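Long-range contacts in glycosyl hydrolase family 10 (Prevotella bryantii, PDB 4MGQ), which probably hydrolyses internal beta-1,4-xylosidic linkages of xylan as a whole enzyme, of which this chain is a calcium-binding carbohydrate-binding module: residues T41-G46 / Q91-K96; S45-T50 / L121-N126; T28-R33 / L106-G111; V63-Q68 / P78-T83; K16-I21 / W114-Q119. All coordinates share one frame; numbering follows the deposited sequence.

All five contacts belong to a beta-sandwich of two antiparallel sheets. Contacts 1, 2 and 5 involve one sheet: strand 48-57 lies between 87-94 and 111-121, and 111-121 pairs in turn with 17-24. Contact 4 forms an edge of the other sheet. Contacts 1 and 2, centres 6 Å apart, share Ser45 and Gly46 and meet where Tyr49 OH lies 2.8 Å from Gln44 N. Contact 3 ties loops at the other end, its centre about 28 Å from that of contact 2. Phe93 packs on Pro67 and Pro78 (1 with 4), Phe80 CZ lies 4.3 Å from Met115 SD (4 with 5), and Leu106 touches Ile21 (3 with 5). Contact 5 alone carries ligands of the calcium ion, His17 and Asp116.

Contact 1. Residues T41-G46 / Q91-K96; sequences TELQSG and QAFEAK
Ala95 loses the most surface here, and it meets the loop 41-46 with both its methyl and its carbonyl. The CB atom points toward the loop and rests 3.4 Å from Gln44 O, with Leu43 CB a little farther away. The carbonyl accepts the one hydrogen bond between the segments: Gly46 N to Ala95 O, 2.8 Å, almost straight at the hydrogen (169°), the donor tilted 30° from the carbonyl plane. Ser45 CA lies 3.6 Å from the same oxygen and adds a CA-H...O contact. The Glu94 carboxylate also rests against Gly46, its OE2 3.4 Å from Gly46 CA. CG stands anti to the Glu94 backbone N (chi1 178°), and the extended chain carries the acid across to the glycine. Its other oxygen, OE1, forms a salt bridge with Lys96 NZ, 2.9 Å long. Leu43 makes the apolar part: CD1 meets the edge of the Phe93 ring, 3.9 Å from CZ, and the two side chains cross nearly at right angles. Phe93 and Leu43 both also touch Leu120 of strand 111-121, so the loop before strand 48-57 is fastened over one end of the beta-sandwich. Chemically the contact is layered: an apolar Leu43-Phe93 meeting faces the core, while one straight backbone bond joins the more exposed Gly46 to Ala95, and the Glu94 carboxylate, held by Lys96, lies against the glycine.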
# COMPACT_ATOMS: atom_id res chain seq x y z
N THR A 41 7.12 -4.96 -12.43
CA THR A 41 7.61 -4.41 -13.69
C THR A 41 7.74 -2.90 -13.51
O THR A 41 6.85 -2.27 -12.96
CB THR A 41 6.66 -4.72 -14.86
OG1 THR A 41 6.64 -6.13 -15.07
CG2 THR A 41 7.12 -4.02 -16.14
N GLU A 42 8.86 -2.34 -13.96
CA GLU A 42 9.06 -0.89 -13.90
C GLU A 42 7.95 -0.14 -14.64
O GLU A 42 7.52 -0.56 -15.71
CB GLU A 42 10.43 -0.55 -14.50
CG GLU A 42 10.76 0.93 -14.52
CD GLU A 42 12.19 1.16 -14.96
OE1 GLU A 42 12.45 1.11 -16.18
OE2 GLU A 42 13.05 1.37 -14.08
N LEU A 43 7.46 0.95 -14.04
CA LEU A 43 6.41 1.73 -14.69
C LEU A 43 7.00 2.48 -15.89
O LEU A 43 8.14 2.97 -15.83
CB LEU A 43 5.77 2.71 -13.70
CG LEU A 43 5.39 2.11 -12.34
CD1 LEU A 43 4.56 3.11 -11.54
CD2 LEU A 43 4.65 0.78 -12.48
N GLN A 44 6.23 2.55 -16.97
CA GLN A 44 6.70 3.14 -18.22
C GLN A 44 6.08 4.50 -18.49
O GLN A 44 4.87 4.70 -18.34
CB GLN A 44 6.40 2.21 -19.40
CG GLN A 44 6.96 0.82 -19.24
CD GLN A 44 6.42 -0.15 -20.28
OE1 GLN A 44 5.80 -1.16 -19.95
NE2 GLN A 44 6.66 0.17 -21.55
N SER A 45 6.92 5.44 -18.92
CA SER A 45 6.47 6.78 -19.24
C SER A 45 5.33 6.74 -20.27
O SER A 45 5.40 6.03 -21.27
CB SER A 45 7.65 7.61 -19.76
OG SER A 45 7.25 8.96 -19.96
N GLY A 46 4.28 7.50 -19.99
CA GLY A 46 3.14 7.58 -20.89
C GLY A 46 2.02 6.58 -20.62
O GLY A 46 0.95 6.69 -21.20
N GLN A 91 -7.06 4.71 -7.58
CA GLN A 91 -6.51 5.97 -8.08
C GLN A 91 -5.58 5.72 -9.25
O GLN A 91 -4.58 5.03 -9.13
CB GLN A 91 -5.75 6.71 -6.97
CG GLN A 91 -6.60 7.22 -5.82
CD GLN A 91 -7.59 8.29 -6.25
OE1 GLN A 91 -7.38 9.01 -7.23
NE2 GLN A 91 -8.69 8.41 -5.51
N ALA A 92 -5.92 6.32 -10.39
CA ALA A 92 -5.11 6.20 -11.59
C ALA A 92 -4.16 7.38 -11.73
O ALA A 92 -4.46 8.48 -11.26
CB ALA A 92 -5.99 6.09 -12.81
N PHE A 93 -3.03 7.15 -12.37
CA PHE A 93 -2.07 8.21 -12.64
C PHE A 93 -1.18 7.80 -13.81
O PHE A 93 -0.86 6.62 -13.96
CB PHE A 93 -1.21 8.50 -11.39
CG PHE A 93 -0.25 7.38 -11.06
CD1 PHE A 93 -0.70 6.23 -10.41
CD2 PHE A 93 1.08 7.47 -11.43
CE1 PHE A 93 0.17 5.19 -10.13
CE2 PHE A 93 1.95 6.43 -11.14
CZ PHE A 93 1.50 5.29 -10.49
N GLU A 94 -0.80 8.76 -14.65
CA GLU A 94 0.11 8.50 -15.75
C GLU A 94 1.56 8.67 -15.32
O GLU A 94 1.93 9.71 -14.76
CB GLU A 94 -0.18 9.42 -16.93
CG GLU A 94 0.77 9.24 -18.10
CD GLU A 94 0.63 10.32 -19.16
OE1 GLU A 94 -0.32 11.12 -19.10
OE2 GLU A 94 1.49 10.38 -20.06
N ALA A 95 2.38 7.65 -15.55
CA ALA A 95 3.81 7.76 -15.31
C ALA A 95 4.40 8.77 -16.27
O ALA A 95 4.08 8.75 -17.46
CB ALA A 95 4.48 6.40 -15.47
N LYS A 96 5.25 9.67 -15.78
CA LYS A 96 5.86 10.67 -16.64
C LYS A 96 7.34 10.35 -16.90
O LYS A 96 8.04 11.11 -17.56
CB LYS A 96 5.74 12.07 -16.02
CG LYS A 96 4.32 12.48 -15.69
CD LYS A 96 3.43 12.58 -16.92
CE LYS A 96 2.07 13.15 -16.55
NZ LYS A 96 1.12 13.18 -17.69

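Contact 2. Residues S45-T50 / L121-N126; sequences SGKTYT and LDPDGN
This is a surface contact at one end of a sheet, where the beginning of strand 48-57 pairs with the last residue of strand 111-121 and with the turn that follows. Thr50 and Leu121 form an antiparallel hydrogen-bonded pair: Thr50 N gives to Leu121 O at 3.0 Å, and Leu121 N returns a bond to Thr50 O at 2.9 Å. Past this pair the chain leaves the sheet in a type I beta turn from Asp122 to Gly125. In the beta-sandwich of this carbohydrate-binding module, the turn follows directly on the pairing of two neighbouring strands. The Asp122 carboxylate ties together the turn and the residue after it. With CG placed between its backbone N and carbonyl carbon (chi1 75°), OD1 receives Asn126 N from above the carboxylate plane and weak bonds from Asp124 N and Gly125 N. OD2 takes Asn126 ND2 on its syn side at 3.0 Å, an almost straight bond (169°). The CB of the same aspartate lies 3.5 Å from Tyr49 CE2, the ring and carboxylate planes 56° apart; the Tyr49 hydroxyl is bonded to Gln44. Pro123 packs its ring across the Lys47 chain, Pro123 CG 3.8 Å from Lys47 CB, and sets CD 3.3 Å from Thr48 O. Beyond the proline, Lys47 NZ, also bonded to Gln44, gives a hydrogen bond to a water (3.0 Å) that in turn donates to Asp124 OD2.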
# COMPACT_ATOMS: atom_id res chain seq x y z
N SER A 45 6.92 5.44 -18.92
CA SER A 45 6.47 6.78 -19.24
C SER A 45 5.33 6.74 -20.27
O SER A 45 5.40 6.03 -21.27
CB SER A 45 7.65 7.61 -19.76
OG SER A 45 7.25 8.96 -19.96
N GLY A 46 4.28 7.50 -19.99
CA GLY A 46 3.14 7.58 -20.89
C GLY A 46 2.02 6.58 -20.62
O GLY A 46 0.95 6.69 -21.20
N LYS A 47 2.27 5.61 -19.74
CA LYS A 47 1.26 4.61 -19.41
C LYS A 47 0.55 5.00 -18.12
O LYS A 47 1.17 5.55 -17.21
CB LYS A 47 1.88 3.22 -19.27
CG LYS A 47 2.30 2.57 -20.59
CD LYS A 47 2.72 1.12 -20.36
CE LYS A 47 2.93 0.38 -21.68
NZ LYS A 47 3.20 -1.07 -21.43
N THR A 48 -0.75 4.71 -18.05
CA THR A 48 -1.50 4.98 -16.83
C THR A 48 -1.65 3.73 -15.97
O THR A 48 -1.99 2.65 -16.47
CB THR A 48 -2.88 5.56 -17.16
OG1 THR A 48 -2.71 6.85 -17.74
CG2 THR A 48 -3.73 5.70 -15.89
N TYR A 49 -1.39 3.90 -14.68
CA TYR A 49 -1.41 2.81 -13.72
C TYR A 49 -2.46 3.11 -12.67
O TYR A 49 -2.68 4.27 -12.33
CB TYR A 49 -0.03 2.62 -13.08
CG TYR A 49 1.00 2.23 -14.09
CD1 TYR A 49 1.65 3.19 -14.85
CD2 TYR A 49 1.30 0.89 -14.31
CE1 TYR A 49 2.59 2.83 -15.81
CE2 TYR A 49 2.25 0.52 -15.26
CZ TYR A 49 2.87 1.49 -16.01
OH TYR A 49 3.79 1.13 -16.96
N THR A 50 -3.10 2.07 -12.16
CA THR A 50 -4.17 2.26 -11.18
C THR A 50 -3.83 1.55 -9.88
O THR A 50 -3.64 0.33 -9.86
CB THR A 50 -5.53 1.74 -11.72
OG1 THR A 50 -5.88 2.47 -12.90
CG2 THR A 50 -6.63 1.92 -10.68
N LEU A 121 -2.34 -1.85 -11.22
CA LEU A 121 -2.67 -2.40 -12.54
C LEU A 121 -2.13 -1.55 -13.67
O LEU A 121 -2.34 -0.34 -13.71
CB LEU A 121 -4.18 -2.57 -12.65
CG LEU A 121 -4.54 -3.20 -11.31
CD1 LEU A 121 -5.91 -2.85 -10.83
CD2 LEU A 121 -4.25 -4.69 -11.27
N ASP A 122 -1.44 -2.18 -14.61
CA ASP A 122 -0.95 -1.45 -15.77
C ASP A 122 -2.14 -1.27 -16.74
O ASP A 122 -3.24 -1.72 -16.43
CB ASP A 122 0.28 -2.17 -16.38
CG ASP A 122 -0.05 -3.44 -17.16
OD1 ASP A 122 -1.22 -3.79 -17.38
OD2 ASP A 122 0.94 -4.08 -17.58
N PRO A 123 -1.94 -0.56 -17.87
CA PRO A 123 -3.11 -0.31 -18.73
C PRO A 123 -3.80 -1.57 -19.26
O PRO A 123 -4.99 -1.51 -19.58
CB PRO A 123 -2.51 0.48 -19.91
CG PRO A 123 -1.31 1.13 -19.36
CD PRO A 123 -0.76 0.19 -18.34
N ASP A 124 -3.08 -2.69 -19.34
CA ASP A 124 -3.68 -3.93 -19.85
C ASP A 124 -4.39 -4.70 -18.74
O ASP A 124 -5.16 -5.63 -19.01
CB ASP A 124 -2.61 -4.81 -20.50
CG ASP A 124 -1.95 -4.13 -21.69
OD1 ASP A 124 -2.67 -3.51 -22.49
OD2 ASP A 124 -0.71 -4.22 -21.80
N GLY A 125 -4.12 -4.30 -17.50
CA GLY A 125 -4.73 -4.94 -16.35
C GLY A 125 -3.80 -5.83 -15.53
O GLY A 125 -4.23 -6.43 -14.54
N ASN A 126 -2.54 -5.94 -15.93
CA ASN A 126 -1.59 -6.75 -15.19
C ASN A 126 -1.36 -6.16 -13.81
O ASN A 126 -1.13 -4.96 -13.69
CB ASN A 126 -0.25 -6.86 -15.91
CG ASN A 126 -0.38 -7.51 -17.27
OD1 ASN A 126 -0.75 -8.68 -17.38
ND2 ASN A 126 -0.06 -6.76 -18.31
O HOH W 1 0.58 -2.09 -20.52
O HOH W 2 -4.56 1.78 -15.20

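Contact 3. Residues T28-R33 / L106-G111; sequences TNNWDR and LGTLGG
Two loops at one end of the beta-sandwich meet here, and the one from 106 to 111 opens with a type I beta turn, Leu106 to Leu109, whose Leu106 and Leu109 carbonyls Arg33 binds. The arginine has far more surface covered than any other residue in the contact. With chi1 at -173°, its CG swings beside the carbonyl carbon and carries the chain across Leu106, CD passing 3.8 Å from Leu106 CB, and a bend at chi3 brings the guanidinium to the carbonyls. NH1 donates to Leu106 O and to Leu109 O, each 2.8 Å away; the first lies in the guanidinium plane, the second is tilted 24° from it. Leu106 O also accepts Leu109 N, which arrives from the opposite face of the carbonyl plane. The backbones add Leu106 N to Arg33 O at 2.8 Å and Gly107 N to Asn30 O at 3.0 Å. Gly107 CA fits against Asn29 O (3.2 Å) in a CA-H...O contact. Thr108 CG2 lies 3.6 Å from Asn30 N. Since NH2 is held as well, by Glu25 O, the buried guanidinium is hydrogen-bonded to three backbone carbonyls, and its charge would probably polarise them.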
# COMPACT_ATOMS: atom_id res chain seq x y z
N THR A 28 7.77 15.65 11.84
CA THR A 28 7.79 16.97 11.23
C THR A 28 7.53 16.97 9.72
O THR A 28 6.74 17.77 9.22
CB THR A 28 9.13 17.68 11.50
OG1 THR A 28 9.38 17.68 12.92
CG2 THR A 28 9.10 19.10 10.98
N ASN A 29 8.18 16.06 9.00
CA ASN A 29 8.12 16.04 7.54
C ASN A 29 7.47 14.77 6.99
O ASN A 29 7.54 13.73 7.63
CB ASN A 29 9.53 16.15 6.94
CG ASN A 29 10.35 17.23 7.59
OD1 ASN A 29 11.30 16.95 8.33
ND2 ASN A 29 10.02 18.48 7.30
N ASN A 30 6.84 14.89 5.82
CA ASN A 30 6.39 13.75 5.01
C ASN A 30 7.35 12.58 5.01
O ASN A 30 6.98 11.42 5.21
CB ASN A 30 6.19 14.18 3.56
CG ASN A 30 4.81 14.66 3.28
OD1 ASN A 30 3.84 14.16 3.85
ND2 ASN A 30 4.69 15.62 2.37
N TRP A 31 8.61 12.91 4.75
CA TRP A 31 9.62 11.90 4.52
C TRP A 31 10.21 11.29 5.79
O TRP A 31 11.07 10.44 5.70
CB TRP A 31 10.74 12.48 3.64
CG TRP A 31 11.44 13.67 4.25
CD1 TRP A 31 12.38 13.64 5.24
CD2 TRP A 31 11.24 15.05 3.92
NE1 TRP A 31 12.79 14.92 5.53
CE2 TRP A 31 12.10 15.80 4.74
CE3 TRP A 31 10.43 15.71 2.99
CZ2 TRP A 31 12.17 17.20 4.67
CZ3 TRP A 31 10.50 17.10 2.93
CH2 TRP A 31 11.36 17.82 3.76
N ASP A 32 9.74 11.71 6.96
CA ASP A 32 10.28 11.18 8.22
C ASP A 32 9.78 9.79 8.56
O ASP A 32 10.26 9.15 9.50
CB ASP A 32 9.97 12.13 9.38
CG ASP A 32 10.73 13.45 9.28
OD1 ASP A 32 11.80 13.46 8.65
OD2 ASP A 32 10.26 14.47 9.84
N ARG A 33 8.79 9.31 7.81
CA ARG A 33 8.27 7.97 7.99
C ARG A 33 7.80 7.50 6.63
O ARG A 33 6.83 8.04 6.10
CB ARG A 33 7.13 7.94 9.00
CG ARG A 33 6.63 6.54 9.37
CD ARG A 33 5.31 6.60 10.16
NE ARG A 33 5.48 7.14 11.51
CZ ARG A 33 4.89 8.24 11.97
NH1 ARG A 33 4.09 8.96 11.20
NH2 ARG A 33 5.10 8.63 13.22
N LEU A 106 4.35 8.79 5.12
CA LEU A 106 3.53 8.67 6.31
C LEU A 106 3.96 9.61 7.43
O LEU A 106 3.43 9.53 8.53
CB LEU A 106 3.55 7.23 6.84
CG LEU A 106 3.21 6.11 5.85
CD1 LEU A 106 3.37 4.75 6.53
CD2 LEU A 106 1.81 6.27 5.32
N GLY A 107 4.93 10.47 7.15
CA GLY A 107 5.59 11.22 8.20
C GLY A 107 4.72 12.15 9.01
O GLY A 107 4.92 12.30 10.22
N THR A 108 3.76 12.80 8.36
CA THR A 108 2.91 13.77 9.06
C THR A 108 1.70 13.10 9.73
O THR A 108 0.91 13.77 10.40
CB THR A 108 2.44 14.89 8.11
OG1 THR A 108 1.55 14.35 7.14
CG2 THR A 108 3.63 15.54 7.41
N LEU A 109 1.55 11.79 9.54
CA LEU A 109 0.42 11.07 10.12
C LEU A 109 0.69 10.65 11.56
O LEU A 109 1.84 10.52 11.97
CB LEU A 109 0.08 9.83 9.28
CG LEU A 109 -0.09 10.08 7.78
CD1 LEU A 109 -0.46 8.75 7.10
CD2 LEU A 109 -1.14 11.16 7.48
N GLY A 110 -0.39 10.43 12.30
CA GLY A 110 -0.29 9.89 13.65
C GLY A 110 -1.22 8.71 13.82
O GLY A 110 -2.22 8.59 13.11
N GLY A 111 -0.91 7.85 14.78
CA GLY A 111 -1.77 6.74 15.11
C GLY A 111 -1.44 5.48 14.32
O GLY A 111 -0.29 5.06 14.25
O HOH W 3 3.06 12.53 5.57

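Contact 4. Residues V63-Q68 / P78-T83; sequences VTVWPQ and PSFKST
One face of the Phe80 ring is covered by Val63: CB sits 3.6 Å above the plane, offset toward the rim, in a CH-pi contact 3.8 Å from the centroid and 20° off the normal. Pro78 O lies in plane at the ring edge, and Val65 CG2 approaches obliquely, 3.8 Å from CE1. The two segments are arms of a beta hairpin, strands 61-69 and 80-82, with 80-82 forming an outer strand of its sheet. Val63 and Phe80 are an antiparallel hydrogen-bonded pair, Val63 N reaching Phe80 O at 2.7 Å and Phe80 N reaching Val63 O at 3.0 Å. Their side chains lie side by side and point the same way, into the sandwich, where Phe80 meets Leu53 and Val55 of the facing sheet. For the ring to lie under the valine, Phe80 CG occupies the position between its backbone N and carbonyl carbon (chi1 56°). Toward the loop that joins the arms, the Val65 and Pro78 side chains cross at about a right angle, Val65 CG1 touching Pro78 CG, and the two prolines meet tip to tip, Pro67 CG to Pro78 CD 4.0 Å; both also touch Phe93. The bridge at Val63 and Phe80 is not followed by another toward Val65. In its place a side chain supplies the acceptor: Ser79 OG, also bonded to Thr77 OG1, takes the hydrogen of Val65 N at 2.9 Å and 175°.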
# COMPACT_ATOMS: atom_id res chain seq x y z
N VAL A 63 -3.41 10.09 2.40
CA VAL A 63 -2.23 9.25 2.35
C VAL A 63 -1.49 9.57 1.06
O VAL A 63 -1.98 9.32 -0.05
CB VAL A 63 -2.56 7.75 2.42
CG1 VAL A 63 -1.27 6.94 2.34
CG2 VAL A 63 -3.30 7.43 3.73
N THR A 64 -0.31 10.16 1.21
CA THR A 64 0.49 10.60 0.07
C THR A 64 1.36 9.46 -0.48
O THR A 64 2.04 8.77 0.28
CB THR A 64 1.38 11.78 0.48
OG1 THR A 64 0.55 12.85 0.91
CG2 THR A 64 2.23 12.25 -0.68
N VAL A 65 1.30 9.28 -1.80
CA VAL A 65 2.14 8.30 -2.49
C VAL A 65 2.92 8.97 -3.61
O VAL A 65 2.32 9.54 -4.52
CB VAL A 65 1.31 7.13 -3.08
CG1 VAL A 65 2.24 6.12 -3.73
CG2 VAL A 65 0.46 6.44 -2.00
N TRP A 66 4.25 8.92 -3.55
CA TRP A 66 5.09 9.45 -4.62
C TRP A 66 5.79 8.31 -5.35
O TRP A 66 6.63 7.63 -4.75
CB TRP A 66 6.15 10.42 -4.09
CG TRP A 66 5.64 11.65 -3.41
CD1 TRP A 66 4.46 12.30 -3.64
CD2 TRP A 66 6.30 12.36 -2.37
NE1 TRP A 66 4.36 13.39 -2.79
CE2 TRP A 66 5.48 13.44 -2.00
CE3 TRP A 66 7.52 12.19 -1.70
CZ2 TRP A 66 5.83 14.35 -1.00
CZ3 TRP A 66 7.88 13.09 -0.72
CH2 TRP A 66 7.03 14.16 -0.37
N PRO A 67 5.47 8.11 -6.63
CA PRO A 67 6.25 7.17 -7.44
C PRO A 67 7.68 7.69 -7.62
O PRO A 67 7.87 8.89 -7.69
CB PRO A 67 5.51 7.14 -8.78
CG PRO A 67 4.10 7.61 -8.45
CD PRO A 67 4.34 8.67 -7.38
N GLN A 68 8.65 6.79 -7.73
CA GLN A 68 10.04 7.21 -7.76
C GLN A 68 10.86 6.41 -8.76
O GLN A 68 10.82 5.18 -8.76
CB GLN A 68 10.66 7.07 -6.37
CG GLN A 68 12.15 7.38 -6.32
CD GLN A 68 12.43 8.86 -6.20
OE1 GLN A 68 11.82 9.56 -5.37
NE2 GLN A 68 13.38 9.36 -7.02
N PRO A 78 -0.91 8.34 -7.28
CA PRO A 78 -2.07 7.60 -6.77
C PRO A 78 -2.37 7.91 -5.30
O PRO A 78 -2.88 7.05 -4.59
CB PRO A 78 -1.65 6.14 -6.94
CG PRO A 78 -0.15 6.18 -6.74
CD PRO A 78 0.31 7.51 -7.31
N SER A 79 -2.05 9.12 -4.86
CA SER A 79 -2.34 9.52 -3.48
C SER A 79 -3.84 9.36 -3.22
O SER A 79 -4.66 9.55 -4.13
CB SER A 79 -1.89 10.95 -3.22
OG SER A 79 -0.49 11.05 -3.31
N PHE A 80 -4.19 9.02 -1.99
CA PHE A 80 -5.58 8.71 -1.70
C PHE A 80 -5.96 9.18 -0.31
O PHE A 80 -5.17 9.84 0.38
CB PHE A 80 -5.84 7.20 -1.85
CG PHE A 80 -4.95 6.33 -1.01
CD1 PHE A 80 -3.69 5.96 -1.47
CD2 PHE A 80 -5.37 5.88 0.23
CE1 PHE A 80 -2.87 5.16 -0.70
CE2 PHE A 80 -4.55 5.06 1.01
CZ PHE A 80 -3.29 4.70 0.53
N LYS A 81 -7.18 8.86 0.09
CA LYS A 81 -7.67 9.28 1.40
C LYS A 81 -8.09 8.06 2.22
O LYS A 81 -8.46 7.03 1.68
CB LYS A 81 -8.84 10.25 1.26
CG LYS A 81 -8.48 11.55 0.54
CD LYS A 81 -9.66 12.50 0.49
CE LYS A 81 -9.29 13.81 -0.20
NZ LYS A 81 -8.50 14.70 0.69
N SER A 82 -8.03 8.21 3.54
CA SER A 82 -8.43 7.13 4.44
C SER A 82 -9.36 7.69 5.51
O SER A 82 -9.32 8.88 5.81
CB SER A 82 -7.21 6.47 5.08
OG SER A 82 -7.59 5.41 5.93
N THR A 83 -10.20 6.82 6.04
CA THR A 83 -11.10 7.16 7.15
C THR A 83 -10.95 6.10 8.23
O THR A 83 -10.14 5.19 8.11
CB THR A 83 -12.57 7.23 6.69
OG1 THR A 83 -13.02 5.90 6.37
CG2 THR A 83 -12.73 8.14 5.47

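Contact 5. Residues K16-I21 / W114-Q119; sequences KHVLYI and WMDDVQ. With CA (calcium ion), chain B.
The Trp114 side chain rises from its strand beside Val18 and Tyr20 and can be traced outward against both. CB lies 3.7 Å from Leu19 O and close to Val18 CG2. At the five-membered ring, Val18 CG2 stands at the edge, near CD1, while Tyr20 CD1 sits over one face, 3.2 Å from NE1. Farther out CE2 and then CZ2 stay beside Tyr20 CD1 and CE1, CZ2 being 3.8 Å from Tyr20 CE1. The Tyr20 ring and the five-membered ring of Trp114 form an offset stack, centroids 4.7 Å apart and planes at 25°. Tyr20 CG is anti to the backbone N (chi1 168°), and the tyrosine lies along the indole, pointing the same way. Beneath the stack runs the antiparallel ladder of two neighbouring strands in one sheet of the beta-sandwich: Tyr20 with Trp114 is a non-hydrogen-bonded pair, and Leu19 with Met115 a hydrogen-bonded one, Leu19 N to Met115 O at 2.8 Å. On the other face, Leu19 CD2 and Met115 CE meet in the core. Next along the ladder, the start of strand 17-24 at His17 and the carboxylate of Asp116 converge on the calcium ion. His17 O binds it at 2.3 Å, and Asp116 holds it through both OD1 and OD2, each 2.5 Å away. Thr133 and Glu135 complete the protein ligands beside two waters; Arg54 also bonds Asp116 OD2, and Asp117 OD1 accepts from one of the waters.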
# COMPACT_ATOMS: atom_id res chain seq x y z
N LYS A 16 -9.12 -12.59 8.25
CA LYS A 16 -8.40 -11.91 7.18
C LYS A 16 -7.15 -11.28 7.77
O LYS A 16 -7.16 -10.91 8.94
CB LYS A 16 -9.26 -10.83 6.53
CG LYS A 16 -10.56 -11.30 5.90
CD LYS A 16 -11.39 -10.09 5.47
CE LYS A 16 -12.46 -10.47 4.44
NZ LYS A 16 -13.70 -11.04 5.05
N HIS A 17 -6.09 -11.17 6.99
CA HIS A 17 -4.87 -10.53 7.48
C HIS A 17 -4.53 -9.32 6.65
O HIS A 17 -4.80 -9.28 5.44
CB HIS A 17 -3.72 -11.53 7.52
CG HIS A 17 -4.01 -12.72 8.39
ND1 HIS A 17 -4.63 -13.85 7.91
CD2 HIS A 17 -3.83 -12.91 9.72
CE1 HIS A 17 -4.79 -14.71 8.91
NE2 HIS A 17 -4.32 -14.16 10.01
N VAL A 18 -3.96 -8.31 7.30
CA VAL A 18 -3.72 -7.02 6.66
C VAL A 18 -2.34 -6.50 7.06
O VAL A 18 -1.77 -6.94 8.05
CB VAL A 18 -4.81 -5.98 7.04
CG1 VAL A 18 -6.22 -6.55 6.81
CG2 VAL A 18 -4.66 -5.57 8.50
N LEU A 19 -1.82 -5.58 6.26
CA LEU A 19 -0.61 -4.85 6.62
C LEU A 19 -0.98 -3.85 7.72
O LEU A 19 -2.00 -3.16 7.62
CB LEU A 19 -0.02 -4.13 5.40
CG LEU A 19 1.24 -3.27 5.61
CD1 LEU A 19 2.00 -3.15 4.30
CD2 LEU A 19 0.92 -1.88 6.13
N TYR A 20 -0.15 -3.77 8.75
CA TYR A 20 -0.40 -2.87 9.87
C TYR A 20 0.85 -2.12 10.26
O TYR A 20 1.89 -2.71 10.49
CB TYR A 20 -0.91 -3.67 11.07
CG TYR A 20 -0.93 -2.90 12.37
CD1 TYR A 20 -1.74 -1.79 12.52
CD2 TYR A 20 -0.17 -3.31 13.45
CE1 TYR A 20 -1.79 -1.09 13.71
CE2 TYR A 20 -0.20 -2.61 14.66
CZ TYR A 20 -1.02 -1.50 14.77
OH TYR A 20 -1.08 -0.79 15.95
N ILE A 21 0.73 -0.80 10.35
CA ILE A 21 1.82 0.02 10.88
C ILE A 21 1.32 0.85 12.04
O ILE A 21 0.44 1.70 11.88
CB ILE A 21 2.41 0.95 9.82
CG1 ILE A 21 3.08 0.14 8.72
CG2 ILE A 21 3.40 1.93 10.47
CD1 ILE A 21 3.55 0.99 7.56
N TRP A 114 -3.88 0.58 8.58
CA TRP A 114 -4.02 -0.78 8.07
C TRP A 114 -4.30 -0.73 6.56
O TRP A 114 -5.04 0.14 6.10
CB TRP A 114 -5.17 -1.54 8.75
CG TRP A 114 -5.11 -1.69 10.25
CD1 TRP A 114 -4.69 -2.78 10.94
CD2 TRP A 114 -5.52 -0.72 11.23
NE1 TRP A 114 -4.81 -2.57 12.30
CE2 TRP A 114 -5.32 -1.31 12.50
CE3 TRP A 114 -6.05 0.57 11.16
CZ2 TRP A 114 -5.60 -0.64 13.69
CZ3 TRP A 114 -6.34 1.24 12.35
CH2 TRP A 114 -6.12 0.63 13.59
N MET A 115 -3.70 -1.64 5.80
CA MET A 115 -3.95 -1.71 4.36
C MET A 115 -4.07 -3.16 3.93
O MET A 115 -3.47 -4.04 4.54
CB MET A 115 -2.83 -1.02 3.57
CG MET A 115 -2.91 0.50 3.63
SD MET A 115 -1.70 1.31 2.56
CE MET A 115 -0.22 1.00 3.51
N ASP A 116 -4.85 -3.39 2.87
CA ASP A 116 -5.02 -4.75 2.36
C ASP A 116 -5.43 -4.71 0.90
O ASP A 116 -5.84 -3.66 0.38
CB ASP A 116 -6.08 -5.51 3.20
CG ASP A 116 -6.00 -7.03 3.04
OD1 ASP A 116 -4.96 -7.55 2.55
OD2 ASP A 116 -6.96 -7.70 3.46
N ASP A 117 -5.31 -5.86 0.23
CA ASP A 117 -5.78 -6.01 -1.14
C ASP A 117 -5.16 -4.97 -2.07
O ASP A 117 -5.83 -4.37 -2.90
CB ASP A 117 -7.30 -5.97 -1.15
CG ASP A 117 -7.91 -7.03 -0.26
OD1 ASP A 117 -7.50 -8.20 -0.39
OD2 ASP A 117 -8.76 -6.70 0.60
N VAL A 118 -3.85 -4.77 -1.91
CA VAL A 118 -3.13 -3.78 -2.69
C VAL A 118 -2.79 -4.33 -4.07
O VAL A 118 -2.14 -5.38 -4.20
CB VAL A 118 -1.83 -3.36 -1.99
CG1 VAL A 118 -1.17 -2.21 -2.75
CG2 VAL A 118 -2.12 -2.97 -0.53
N GLN A 119 -3.25 -3.62 -5.09
CA GLN A 119 -2.95 -3.95 -6.49
C GLN A 119 -2.43 -2.71 -7.19
O GLN A 119 -2.78 -1.58 -6.83
CB GLN A 119 -4.20 -4.45 -7.22
CG GLN A 119 -4.90 -5.61 -6.56
CD GLN A 119 -6.13 -6.05 -7.34
OE1 GLN A 119 -6.42 -7.24 -7.44
NE2 GLN A 119 -6.88 -5.10 -7.85
CA CA B . -5.58 -9.82 3.30
O HOH W 4 -6.32 -10.22 1.04
O HOH W 5 -7.90 -10.52 3.63